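Local coordinates for protein ATP-dependent CLP protease, putative (Plasmodium falciparum, PDB 2F6I) that probably hydrolyses proteins to small peptides with ATP-dependent Clp partners, this chain being the serine protease (ClpP) catalytic domain, at residues C[163-168]-C[174-179]. Sequence-based numbering, arbitrary orientation.
Sequences HYLSSF and ETIEKD
Leu165 of helix 151-169 meets Ile176 of helix 173-181, across the short loop that joins them. Leu165 CD2 lies 3.7 Å from Ile176 CG2 and 3.9 Å from Ile176 CD1, so one methyl of the leucine touches both branches of the isoleucine. The CB bond of Leu165 already heads toward the second helix. With CG anti to the backbone N (chi1 -177°), the CD2 branch is the one that reaches Ile176. The two side chains cross at a slant. On the other side of the contact, Ile176 CG1 sits beside its own backbone N (chi1 -57°), and Ile176 CD1 comes within 4.1 Å of Leu165 CG.

One residue on, Ser166 gives a looser contact through carbon: its CA is 4.4 Å from Ile176 CG1. The Ser166 hydroxyl is hydrogen-bonded to the carbonyl of Gln171, in the loop between the helices.

Tyr162 and Thr169 of helix 151-169 and Tyr194 of helix 188-194 flank Ile176. Ala116 of helix 109-116 lies against Leu165. This is plain packing of two successive helices within the ClpP domain. The side chain of Ile176 is about 9 Å from that of His134, the predicted active-site histidine. The direct contact is small, with 126 Å² buried in all. It is apolar, so it is probably favoured by dispersion and by shielding Leu165 and Ile176 from water, while the bond from Ser166 OG to Gln171 O supplies a polar link from the first helix to the loop.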
loop_
_atom_site.group_PDB
_atom_site.type_symbol
_atom_site.label_atom_id
_atom_site.label_comp_id
_atom_site.label_asym_id
_atom_site.label_seq_id
_atom_site.Cartn_x
_atom_site.Cartn_y
_atom_site.Cartn_z
ATOM N N HIS C 163 6.052 14.344 -41.124
ATOM C CA HIS C 163 6.750 15.102 -42.157
ATOM C C HIS C 163 8.225 14.728 -42.256
ATOM O O HIS C 163 8.749 14.546 -43.355
ATOM C CB HIS C 163 6.623 16.609 -41.913
ATOM C CG HIS C 163 5.321 17.186 -42.374
ATOM N ND1 HIS C 163 4.136 16.982 -41.701
ATOM C CD2 HIS C 163 5.015 17.939 -43.457
ATOM C CE1 HIS C 163 3.154 17.585 -42.350
ATOM N NE2 HIS C 163 3.661 18.173 -43.419
ATOM N N TYR C 164 8.895 14.618 -41.112
ATOM C CA TYR C 164 10.306 14.259 -41.105
ATOM C C TYR C 164 10.525 12.854 -41.649
ATOM O O TYR C 164 11.482 12.610 -42.383
ATOM C CB TYR C 164 10.885 14.363 -39.691
ATOM C CG TYR C 164 11.252 15.772 -39.288
ATOM C CD1 TYR C 164 10.726 16.351 -38.133
ATOM C CD2 TYR C 164 12.127 16.533 -40.067
ATOM C CE1 TYR C 164 11.061 17.652 -37.763
ATOM C CE2 TYR C 164 12.469 17.834 -39.707
ATOM C CZ TYR C 164 11.933 18.387 -38.555
ATOM O OH TYR C 164 12.268 19.674 -38.199
ATOM N N LEU C 165 9.641 11.927 -41.292
ATOM C CA LEU C 165 9.774 10.559 -41.775
ATOM C C LEU C 165 9.542 10.542 -43.279
ATOM O O LEU C 165 10.194 9.801 -44.016
ATOM C CB LEU C 165 8.763 9.636 -41.096
ATOM C CG LEU C 165 8.922 8.171 -41.513
ATOM C CD1 LEU C 165 10.298 7.682 -41.091
ATOM C CD2 LEU C 165 7.835 7.316 -40.882
ATOM N N SER C 166 8.602 11.369 -43.723
ATOM C CA SER C 166 8.269 11.471 -45.134
ATOM C C SER C 166 9.498 11.885 -45.945
ATOM O O SER C 166 9.807 11.282 -46.968
ATOM C CB SER C 166 7.146 12.492 -45.323
ATOM O OG SER C 166 6.684 12.511 -46.661
ATOM N N SER C 167 10.206 12.904 -45.474
ATOM C CA SER C 167 11.392 13.385 -46.173
ATOM C C SER C 167 12.561 12.399 -46.123
ATOM O O SER C 167 13.542 12.566 -46.844
ATOM C CB SER C 167 11.841 14.726 -45.590
ATOM O OG SER C 167 12.465 14.548 -44.330
ATOM N N PHE C 168 12.454 11.376 -45.282
ATOM C CA PHE C 168 13.518 10.379 -45.150
ATOM C C PHE C 168 13.235 9.102 -45.937
ATOM O O PHE C 168 14.158 8.393 -46.332
ATOM C CB PHE C 168 13.711 9.991 -43.680
ATOM C CG PHE C 168 14.216 11.105 -42.804
ATOM C CD1 PHE C 168 13.971 11.078 -41.434
ATOM C CD2 PHE C 168 14.949 12.162 -43.333
ATOM C CE1 PHE C 168 14.445 12.087 -40.602
ATOM C CE2 PHE C 168 15.430 13.178 -42.508
ATOM C CZ PHE C 168 15.177 13.140 -41.140
ATOM N N GLU C 174 0.567 11.385 -46.133
ATOM C CA GLU C 174 -0.703 10.667 -46.055
ATOM C C GLU C 174 -0.458 9.187 -45.787
ATOM O O GLU C 174 -1.077 8.596 -44.899
ATOM C CB GLU C 174 -1.492 10.822 -47.359
ATOM C CG GLU C 174 -2.008 12.228 -47.620
ATOM C CD GLU C 174 -0.895 13.257 -47.669
ATOM O OE1 GLU C 174 0.027 13.104 -48.500
ATOM O OE2 GLU C 174 -0.946 14.219 -46.874
ATOM N N THR C 175 0.442 8.595 -46.564
ATOM C CA THR C 175 0.771 7.184 -46.409
ATOM C C THR C 175 1.311 6.918 -45.007
ATOM O O THR C 175 0.888 5.972 -44.342
ATOM C CB THR C 175 1.826 6.741 -47.443
ATOM O OG1 THR C 175 1.286 6.879 -48.763
ATOM C CG2 THR C 175 2.229 5.292 -47.212
ATOM N N ILE C 176 2.243 7.761 -44.567
ATOM C CA ILE C 176 2.849 7.621 -43.246
ATOM C C ILE C 176 1.782 7.612 -42.161
ATOM O O ILE C 176 1.729 6.702 -41.335
ATOM C CB ILE C 176 3.828 8.781 -42.939
ATOM C CG1 ILE C 176 4.916 8.858 -44.015
ATOM C CG2 ILE C 176 4.449 8.584 -41.560
ATOM C CD1 ILE C 176 5.772 7.616 -44.128
ATOM N N GLU C 177 0.932 8.632 -42.168
ATOM C CA GLU C 177 -0.122 8.739 -41.173
ATOM C C GLU C 177 -1.075 7.547 -41.198
ATOM O O GLU C 177 -1.385 6.972 -40.154
ATOM C CB GLU C 177 -0.894 10.042 -41.369
ATOM C CG GLU C 177 -2.072 10.205 -40.437
ATOM C CD GLU C 177 -2.444 11.655 -40.232
ATOM O OE1 GLU C 177 -2.412 12.422 -41.220
ATOM O OE2 GLU C 177 -2.776 12.024 -39.087
ATOM N N LYS C 178 -1.539 7.174 -42.385
ATOM C CA LYS C 178 -2.447 6.040 -42.506
ATOM C C LYS C 178 -1.792 4.796 -41.911
ATOM O O LYS C 178 -2.415 4.067 -41.140
ATOM C CB LYS C 178 -2.804 5.798 -43.974
ATOM N N ASP C 179 -0.532 4.562 -42.265
ATOM C CA ASP C 179 0.189 3.402 -41.758
ATOM C C ASP C 179 0.353 3.435 -40.245
ATOM O O ASP C 179 0.218 2.410 -39.578
ATOM C CB ASP C 179 1.564 3.283 -42.422
ATOM C CG ASP C 179 1.472 2.853 -43.872
ATOM O OD1 ASP C 179 0.576 2.041 -44.189
ATOM O OD2 ASP C 179 2.298 3.311 -44.690
#